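PDB 4TUF: major extracellular endoglucanase from Xanthomonas campestris pv. campestris, which hydrolyses internal beta-1,4-glucosidic linkages of cellulose, lichenin and cereal beta-D-glucans, the chain here being its glycosyl hydrolase family 5 catalytic domain. Local coordinates for residues V17-V22 and Q308-S313; Q50-N55 and L339-W344. All blocks are in the same frame, centred on the assembly; numbering follows the deposited sequence. Where two conformers were deposited one is given.

From the N terminus, strand 16-23 comes first; helix 42-51 and the turn at 50-55 follow it. The chain then runs round the barrel before reaching strand 309-311 and finally helix 334-344. Contact 1 (17-22 with 308-313) closes a loop of 285 intervening residues in the sheet, and contact 2 (50-55 with 339-344) closes one of 283 residues in the helical layer. Their segments alternate, so the two loops cross. The pair is a worked example of how a barrel is closed in two layers, by its strands and by its helices. The contacts also touch: Asn55 hydrogen-bonds to the backbone of Gln18 and Lys20, and Trp344 packs on Lys20.

Contact 1 (V17-V22 and Q308-S313); sequences VQLKGV and QGFYWS
Leu19 and Gly309 begin a ladder of backbone hydrogen bonds that leads into a parallel strand pair, Leu19 standing just ahead of its strand. Gly309 N donates to Leu19 O at 3.1 Å. Gly309 O in turn receives Gly21 N at 3.0 Å. The last rung runs from Tyr311 N to Gly21 O, at 3.1 Å. Between the first two rungs the chain bends at Lys20, the centre of an inverse gamma turn. A side chain extends the ladder by one step. Gln308 has its CG lodged between its own backbone N and carbonyl carbon (chi1 54°), and the chain continues extended beyond it, bringing the amide alongside the neighbouring segment. There OE1 accepts Leu19 N at 2.8 Å in a nearly straight bond, with the donor 19° from the amide carbonyl plane. The glutamine carbonyl thus does the work of a main-chain one just before the sheet pairing starts.

In family 5 hydrolases the catalytic domain is a (beta/alpha)8 or TIM barrel, and this is its seam, where the first barrel strand meets the eighth.

Apolar contacts lie on both faces of the seam. On the inner face, the Phe310 ring lies beside Gly21, its CD2 3.7 Å from Gly21 CA; with no side chain at Gly21 to intervene, the ring can lie close to the main chain. Farther along the same ring, CZ meets Leu19 CD1 at 4.0 Å. Ala56, Arg58 and Leu107 of the next two strands also touch this ring, and the side chain of Glu278, the nucleophile by similarity, is about 6 Å from that of Phe310. On the outer face, Val22 CG2 approaches Tyr311 CB at 4.2 Å, while the phenol packs against helix 334-344 and hydrogen-bonds through OH to Gln294 OE1 of helix 288-303.

Contact 2 (Q50-N55 and L339-W344); sequences QGLGFN and LLRTLW
Arg341 reaches out from its helix, across to the carbonyl of Leu52. Its chain is extended from CG to NE, and NH2 donates to Leu52 O at 2.8 Å, lying in the carbonyl plane on a lone pair of the oxygen. A second, weak bond comes from NE to the same Leu52 O at 3.3 Å, so one oxygen takes two donors from a single guanidinium group. Because this carbonyl lies close to where helix 42-51 runs out, the positive charge probably complements the partial negative charge there.

Aromatic packing lies deeper in the interface. Trp344 turns the edge of its six-membered ring toward one face of Phe54 in an offset edge-to-face pair, with ring centroids 5.1 Å apart and planes at 77°. CH2 and CZ2 of the indole approach the CD1-CE1 side of the phenyl ring. The neighbouring indole atom CZ3 lies 3.6 Å from Gly53 O, so the indole borders both the turn and the ring that follows it.

Leu340, one turn earlier, supplies an apolar contact: its CD1 meets Phe54 CZ at 3.7 Å, the two side chains crossing at about a right angle. Met337, a further turn back, touches Leu52, Phe54 and Trp344.

Gly53, with phi 127°, ends helix 42-51 in a Schellman motif and redirects the chain toward strand 56-61. Packing this turn against helix 334-344 joins the first and last helices of the outer layer, the helical counterpart of strand closure in a TIM barrel.

Contact 1 (V17-V22 and Q308-S313)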
ATOM      1  N   VAL A  17      10.839  -2.985 -13.880  1.00 45.63           N
ATOM      2  CA  VAL A  17       9.701  -3.639 -13.259  1.00 43.61           C
ATOM      3  C   VAL A  17       8.462  -2.748 -13.325  1.00 45.18           C
ATOM      4  O   VAL A  17       8.535  -1.556 -13.044  1.00 52.31           O
ATOM      5  CB  VAL A  17      10.010  -3.980 -11.786  1.00 42.37           C
ATOM      6  CG1 VAL A  17       8.765  -4.450 -11.062  1.00 32.82           C
ATOM      7  CG2 VAL A  17      11.131  -5.016 -11.705  1.00 46.22           C
ATOM      8  N   GLN A  18       7.327  -3.321 -13.709  1.00 49.15           N
ATOM      9  CA  GLN A  18       6.063  -2.595 -13.657  1.00 39.23           C
ATOM     10  C   GLN A  18       5.118  -3.267 -12.673  1.00 43.16           C
ATOM     11  O   GLN A  18       4.815  -4.455 -12.804  1.00 45.78           O
ATOM     12  CB  GLN A  18       5.412  -2.523 -15.033  1.00 34.09           C
ATOM     13  CG  GLN A  18       4.122  -1.734 -15.031  1.00 39.13           C
ATOM     14  CD  GLN A  18       3.331  -1.908 -16.307  1.00 45.09           C
ATOM     15  OE1 GLN A  18       3.667  -2.740 -17.153  1.00 48.28           O
ATOM     16  NE2 GLN A  18       2.266  -1.127 -16.451  1.00 47.08           N
ATOM     17  N   LEU A  19       4.652  -2.510 -11.689  1.00 39.77           N
ATOM     18  CA  LEU A  19       3.834  -3.086 -10.633  1.00 34.51           C
ATOM     19  C   LEU A  19       2.351  -2.974 -10.935  1.00 37.91           C
ATOM     20  O   LEU A  19       1.715  -1.975 -10.613  1.00 38.30           O
ATOM     21  CB  LEU A  19       4.146  -2.418  -9.300  1.00 31.89           C
ATOM     22  CG  LEU A  19       5.612  -2.518  -8.893  1.00 31.87           C
ATOM     23  CD1 LEU A  19       5.858  -1.681  -7.664  1.00 32.36           C
ATOM     24  CD2 LEU A  19       5.996  -3.968  -8.652  1.00 24.49           C
ATOM     25  N   LYS A  20       1.811  -4.006 -11.570  1.00 43.74           N
ATOM     26  CA  LYS A  20       0.377  -4.130 -11.761  1.00 38.14           C
ATOM     27  C   LYS A  20      -0.205  -4.720 -10.482  1.00 36.56           C
ATOM     28  O   LYS A  20      -0.442  -5.924 -10.391  1.00 36.30           O
ATOM     29  CB  LYS A  20       0.069  -5.010 -12.971  1.00 37.91           C
ATOM     30  CG  LYS A  20       0.955  -4.726 -14.180  1.00 40.13           C
ATOM     31  CD  LYS A  20       0.687  -5.721 -15.294  1.00 44.43           C
ATOM     32  CE  LYS A  20       1.764  -5.665 -16.358  1.00 54.07           C
ATOM     33  NZ  LYS A  20       1.499  -6.601 -17.495  1.00 60.72           N
ATOM     34  N   GLY A  21      -0.422  -3.868  -9.489  1.00 31.39           N
ATOM     35  CA  GLY A  21      -0.630  -4.346  -8.136  1.00 32.58           C
ATOM     36  C   GLY A  21      -2.025  -4.261  -7.555  1.00 34.21           C
ATOM     37  O   GLY A  21      -2.921  -3.607  -8.105  1.00 31.63           O
ATOM     38  N   VAL A  22      -2.194  -4.937  -6.423  1.00 28.67           N
ATOM     39  CA  VAL A  22      -3.433  -4.907  -5.668  1.00 29.80           C
ATOM     40  C   VAL A  22      -3.108  -5.185  -4.200  1.00 31.27           C
ATOM     41  O   VAL A  22      -2.137  -5.872  -3.894  1.00 34.12           O
ATOM     42  CB  VAL A  22      -4.456  -5.932  -6.219  1.00 38.10           C
ATOM     43  CG1 VAL A  22      -3.967  -7.356  -6.001  1.00 35.14           C
ATOM     44  CG2 VAL A  22      -5.832  -5.726  -5.594  1.00 40.52           C
ATOM     45  N   GLN A 308       1.336   2.286 -12.881  1.00 49.42           N
ATOM     46  CA  GLN A 308       1.459   1.257 -11.857  1.00 43.14           C
ATOM     47  C   GLN A 308       0.984   1.759 -10.507  1.00 38.24           C
ATOM     48  O   GLN A 308       0.778   2.953 -10.311  1.00 42.58           O
ATOM     49  CB  GLN A 308       2.904   0.771 -11.749  1.00 43.51           C
ATOM     50  CG  GLN A 308       3.920   1.872 -11.514  1.00 39.55           C
ATOM     51  CD  GLN A 308       5.332   1.334 -11.434  1.00 43.84           C
ATOM     52  OE1 GLN A 308       5.537   0.138 -11.227  1.00 48.47           O
ATOM     53  NE2 GLN A 308       6.314   2.210 -11.597  1.00 52.47           N
ATOM     54  N   GLY A 309       0.814   0.831  -9.576  1.00 34.90           N
ATOM     55  CA  GLY A 309       0.284   1.156  -8.269  1.00 37.76           C
ATOM     56  C   GLY A 309      -0.420  -0.049  -7.688  1.00 38.91           C
ATOM     57  O   GLY A 309      -0.395  -1.131  -8.277  1.00 39.27           O
ATOM     58  N   PHE A 310      -1.047   0.132  -6.532  1.00 37.87           N
ATOM     59  CA  PHE A 310      -1.708  -0.970  -5.849  1.00 33.19           C
ATOM     60  C   PHE A 310      -3.168  -0.644  -5.578  1.00 37.38           C
ATOM     61  O   PHE A 310      -3.479   0.168  -4.703  1.00 43.37           O
ATOM     62  CB  PHE A 310      -0.986  -1.292  -4.542  1.00 33.48           C
ATOM     63  CG  PHE A 310       0.416  -1.803  -4.734  1.00 33.41           C
ATOM     64  CD1 PHE A 310       1.481  -0.927  -4.823  1.00 30.99           C
ATOM     65  CD2 PHE A 310       0.664  -3.165  -4.834  1.00 33.53           C
ATOM     66  CE1 PHE A 310       2.768  -1.400  -5.006  1.00 34.83           C
ATOM     67  CE2 PHE A 310       1.948  -3.641  -5.020  1.00 30.10           C
ATOM     68  CZ  PHE A 310       3.000  -2.759  -5.104  1.00 30.30           C
ATOM     69  N   TYR A 311      -4.060  -1.279  -6.333  1.00 34.40           N
ATOM     70  CA  TYR A 311      -5.494  -1.085  -6.150  1.00 34.82           C
ATOM     71  C   TYR A 311      -5.981  -1.536  -4.772  1.00 37.48           C
ATOM     72  O   TYR A 311      -5.447  -2.480  -4.194  1.00 41.22           O
ATOM     73  CB  TYR A 311      -6.271  -1.837  -7.234  1.00 35.71           C
ATOM     74  CG  TYR A 311      -7.701  -1.375  -7.358  1.00 41.51           C
ATOM     75  CD1 TYR A 311      -8.007  -0.172  -7.984  1.00 42.01           C
ATOM     76  CD2 TYR A 311      -8.746  -2.127  -6.836  1.00 42.61           C
ATOM     77  CE1 TYR A 311      -9.314   0.265  -8.097  1.00 40.69           C
ATOM     78  CE2 TYR A 311     -10.058  -1.695  -6.945  1.00 46.33           C
ATOM     79  CZ  TYR A 311     -10.333  -0.499  -7.577  1.00 46.54           C
ATOM     80  OH  TYR A 311     -11.633  -0.063  -7.691  1.00 55.94           O
ATOM     81  N   TRP A 312      -6.988  -0.849  -4.245  1.00 44.40           N
ATOM     82  CA  TRP A 312      -7.628  -1.209  -2.985  0.50 51.43           C
ATOM     83  C   TRP A 312      -9.077  -1.628  -3.239  1.00 57.11           C
ATOM     84  O   TRP A 312      -9.902  -0.764  -3.549  1.00 62.39           O
ATOM     85  CB  TRP A 312      -7.579  -0.016  -2.024  0.50 55.60           C
ATOM     86  CG  TRP A 312      -8.053  -0.285  -0.631  0.50 61.52           C
ATOM     87  CD1 TRP A 312      -7.664  -1.305   0.174  0.50 65.51           C
ATOM     88  CD2 TRP A 312      -8.969   0.508   0.141  0.50 65.73           C
ATOM     89  NE1 TRP A 312      -8.294  -1.219   1.394  0.50 70.65           N
ATOM     90  CE2 TRP A 312      -9.099  -0.112   1.399  0.50 71.58           C
ATOM     91  CE3 TRP A 312      -9.704   1.667  -0.115  0.50 65.41           C
ATOM     92  CZ2 TRP A 312      -9.929   0.393   2.402  0.50 71.31           C
ATOM     93  CZ3 TRP A 312     -10.519   2.172   0.889  0.50 65.00           C
ATOM     94  CH2 TRP A 312     -10.630   1.532   2.124  0.50 66.17           C
ATOM     95  N   SER A 313      -9.408  -2.914  -3.109  1.00 56.84           N
ATOM     96  CA  SER A 313      -8.486  -3.981  -2.730  1.00 49.39           C
ATOM     97  C   SER A 313      -8.864  -5.276  -3.436  1.00 49.22           C
ATOM     98  O   SER A 313      -9.785  -5.303  -4.248  1.00 53.70           O
ATOM     99  CB  SER A 313      -8.515  -4.213  -1.225  1.00 47.14           C
ATOM    100  OG  SER A 313      -9.812  -4.619  -0.824  1.00 49.47           O
TER

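Contact 2 (Q50-N55 and L339-W344)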
ATOM      1  N   GLN A  50      -3.326 -13.634 -10.241  1.00 48.03           N
ATOM      2  CA  GLN A  50      -2.260 -13.484 -11.220  1.00 48.42           C
ATOM      3  C   GLN A  50      -2.838 -13.604 -12.622  1.00 51.31           C
ATOM      4  O   GLN A  50      -2.394 -12.921 -13.544  1.00 51.07           O
ATOM      5  CB  GLN A  50      -1.150 -14.516 -11.011  1.00 40.63           C
ATOM      6  CG  GLN A  50       0.044 -14.293 -11.928  1.00 41.54           C
ATOM      7  CD  GLN A  50       1.174 -15.272 -11.685  1.00 47.87           C
ATOM      8  OE1 GLN A  50       0.967 -16.486 -11.630  1.00 44.80           O
ATOM      9  NE2 GLN A  50       2.383 -14.746 -11.541  1.00 51.50           N
ATOM     10  N   GLY A  51      -3.839 -14.470 -12.768  1.00 51.88           N
ATOM     11  CA  GLY A  51      -4.482 -14.703 -14.049  1.00 50.73           C
ATOM     12  C   GLY A  51      -5.252 -13.509 -14.582  1.00 50.50           C
ATOM     13  O   GLY A  51      -5.469 -13.397 -15.787  1.00 49.68           O
ATOM     14  N   LEU A  52      -5.670 -12.618 -13.689  1.00 44.92           N
ATOM     15  CA  LEU A  52      -6.417 -11.432 -14.092  1.00 45.36           C
ATOM     16  C   LEU A  52      -5.483 -10.378 -14.660  1.00 46.48           C
ATOM     17  O   LEU A  52      -5.919  -9.447 -15.339  1.00 46.15           O
ATOM     18  CB  LEU A  52      -7.199 -10.854 -12.916  1.00 43.84           C
ATOM     19  CG  LEU A  52      -8.311 -11.728 -12.341  1.00 44.40           C
ATOM     20  CD1 LEU A  52      -8.768 -11.163 -11.008  1.00 42.72           C
ATOM     21  CD2 LEU A  52      -9.475 -11.834 -13.309  1.00 46.96           C
ATOM     22  N   GLY A  53      -4.195 -10.527 -14.370  1.00 45.45           N
ATOM     23  CA  GLY A  53      -3.193  -9.618 -14.889  1.00 43.93           C
ATOM     24  C   GLY A  53      -2.291  -9.009 -13.836  1.00 44.56           C
ATOM     25  O   GLY A  53      -1.319  -8.338 -14.175  1.00 49.55           O
ATOM     26  N   PHE A  54      -2.609  -9.228 -12.562  1.00 40.39           N
ATOM     27  CA  PHE A  54      -1.800  -8.675 -11.474  1.00 43.64           C
ATOM     28  C   PHE A  54      -0.458  -9.392 -11.383  1.00 47.44           C
ATOM     29  O   PHE A  54      -0.399 -10.618 -11.463  1.00 49.68           O
ATOM     30  CB  PHE A  54      -2.518  -8.785 -10.121  1.00 38.45           C
ATOM     31  CG  PHE A  54      -3.793  -7.990 -10.024  1.00 39.34           C
ATOM     32  CD1 PHE A  54      -3.762  -6.620  -9.846  1.00 44.41           C
ATOM     33  CD2 PHE A  54      -5.024  -8.620 -10.074  1.00 39.39           C
ATOM     34  CE1 PHE A  54      -4.935  -5.895  -9.743  1.00 44.30           C
ATOM     35  CE2 PHE A  54      -6.196  -7.900  -9.970  1.00 40.02           C
ATOM     36  CZ  PHE A  54      -6.150  -6.537  -9.803  1.00 43.20           C
ATOM     37  N   ASN A  55       0.617  -8.632 -11.208  1.00 45.74           N
ATOM     38  CA  ASN A  55       1.927  -9.232 -10.997  1.00 47.18           C
ATOM     39  C   ASN A  55       2.568  -8.724  -9.717  1.00 46.37           C
ATOM     40  O   ASN A  55       3.743  -8.974  -9.462  1.00 51.77           O
ATOM     41  CB  ASN A  55       2.845  -8.956 -12.185  1.00 38.22           C
ATOM     42  CG  ASN A  55       3.426  -7.558 -12.165  1.00 48.73           C
ATOM     43  OD1 ASN A  55       2.838  -6.631 -11.607  1.00 48.62           O
ATOM     44  ND2 ASN A  55       4.590  -7.397 -12.784  1.00 44.43           N
ATOM     45  N   LEU A 339     -10.681  -1.102 -16.038  1.00 52.73           N
ATOM     46  CA  LEU A 339     -10.097   0.174 -15.628  1.00 54.22           C
ATOM     47  C   LEU A 339      -8.606   0.040 -15.317  1.00 54.61           C
ATOM     48  O   LEU A 339      -7.799   0.881 -15.713  1.00 49.46           O
ATOM     49  CB  LEU A 339     -10.826   0.727 -14.405  1.00 52.71           C
ATOM     50  CG  LEU A 339     -10.304   2.046 -13.838  1.00 49.93           C
ATOM     51  CD1 LEU A 339     -10.752   3.216 -14.701  1.00 50.35           C
ATOM     52  CD2 LEU A 339     -10.758   2.223 -12.402  1.00 47.39           C
ATOM     53  N   LEU A 340      -8.250  -1.019 -14.599  1.00 52.54           N
ATOM     54  CA  LEU A 340      -6.863  -1.248 -14.225  1.00 46.78           C
ATOM     55  C   LEU A 340      -5.994  -1.561 -15.442  1.00 49.30           C
ATOM     56  O   LEU A 340      -4.865  -1.079 -15.540  1.00 55.93           O
ATOM     57  CB  LEU A 340      -6.768  -2.378 -13.197  1.00 42.13           C
ATOM     58  CG  LEU A 340      -7.272  -2.029 -11.795  1.00 36.14           C
ATOM     59  CD1 LEU A 340      -7.397  -3.273 -10.947  1.00 35.19           C
ATOM     60  CD2 LEU A 340      -6.336  -1.037 -11.131  1.00 36.81           C
ATOM     61  N   ARG A 341      -6.512  -2.356 -16.373  1.00 45.85           N
ATOM     62  CA  ARG A 341      -5.739  -2.699 -17.563  1.00 47.32           C
ATOM     63  C   ARG A 341      -5.507  -1.459 -18.413  1.00 52.66           C
ATOM     64  O   ARG A 341      -4.477  -1.334 -19.076  1.00 55.08           O
ATOM     65  CB  ARG A 341      -6.433  -3.793 -18.372  1.00 42.96           C
ATOM     66  CG  ARG A 341      -6.527  -5.105 -17.613  1.00 45.17           C
ATOM     67  CD  ARG A 341      -6.975  -6.259 -18.484  1.00 48.15           C
ATOM     68  NE  ARG A 341      -7.143  -7.481 -17.699  1.00 51.22           N
ATOM     69  CZ  ARG A 341      -8.319  -7.995 -17.351  1.00 51.12           C
ATOM     70  NH1 ARG A 341      -9.448  -7.407 -17.728  1.00 52.73           N
ATOM     71  NH2 ARG A 341      -8.364  -9.106 -16.634  1.00 49.76           N
ATOM     72  N   THR A 342      -6.464  -0.539 -18.375  1.00 49.85           N
ATOM     73  CA  THR A 342      -6.311   0.749 -19.033  1.00 46.83           C
ATOM     74  C   THR A 342      -5.135   1.505 -18.429  1.00 48.34           C
ATOM     75  O   THR A 342      -4.281   2.015 -19.149  1.00 53.45           O
ATOM     76  CB  THR A 342      -7.591   1.591 -18.917  1.00 46.79           C
ATOM     77  OG1 THR A 342      -8.602   1.030 -19.761  1.00 47.47           O
ATOM     78  CG2 THR A 342      -7.329   3.035 -19.336  1.00 44.06           C
ATOM     79  N   LEU A 343      -5.097   1.561 -17.101  1.00 49.24           N
ATOM     80  CA  LEU A 343      -3.994   2.186 -16.378  1.00 47.89           C
ATOM     81  C   LEU A 343      -2.661   1.516 -16.700  1.00 48.02           C
ATOM     82  O   LEU A 343      -1.664   2.191 -16.948  1.00 53.00           O
ATOM     83  CB  LEU A 343      -4.248   2.141 -14.869  1.00 41.14           C
ATOM     84  CG  LEU A 343      -3.103   2.640 -13.981  1.00 44.07           C
ATOM     85  CD1 LEU A 343      -2.891   4.136 -14.167  1.00 44.53           C
ATOM     86  CD2 LEU A 343      -3.348   2.303 -12.518  1.00 41.71           C
ATOM     87  N   TRP A 344      -2.656   0.186 -16.702  1.00 45.25           N
ATOM     88  CA  TRP A 344      -1.435  -0.587 -16.927  1.00 48.73           C
ATOM     89  C   TRP A 344      -0.909  -0.488 -18.360  1.00 55.63           C
ATOM     90  O   TRP A 344       0.273  -0.732 -18.606  1.00 62.99           O
ATOM     91  CB  TRP A 344      -1.668  -2.057 -16.589  1.00 41.14           C
ATOM     92  CG  TRP A 344      -2.053  -2.319 -15.169  1.00 42.62           C
ATOM     93  CD1 TRP A 344      -1.871  -1.492 -14.097  1.00 39.83           C
ATOM     94  CD2 TRP A 344      -2.697  -3.497 -14.664  1.00 45.06           C
ATOM     95  NE1 TRP A 344      -2.358  -2.086 -12.954  1.00 38.67           N
ATOM     96  CE2 TRP A 344      -2.873  -3.316 -13.277  1.00 44.20           C
ATOM     97  CE3 TRP A 344      -3.142  -4.690 -15.252  1.00 46.64           C
ATOM     98  CZ2 TRP A 344      -3.475  -4.283 -12.469  1.00 46.96           C
ATOM     99  CZ3 TRP A 344      -3.736  -5.650 -14.447  1.00 44.12           C
ATOM    100  CH2 TRP A 344      -3.896  -5.440 -13.070  1.00 45.82           C
TER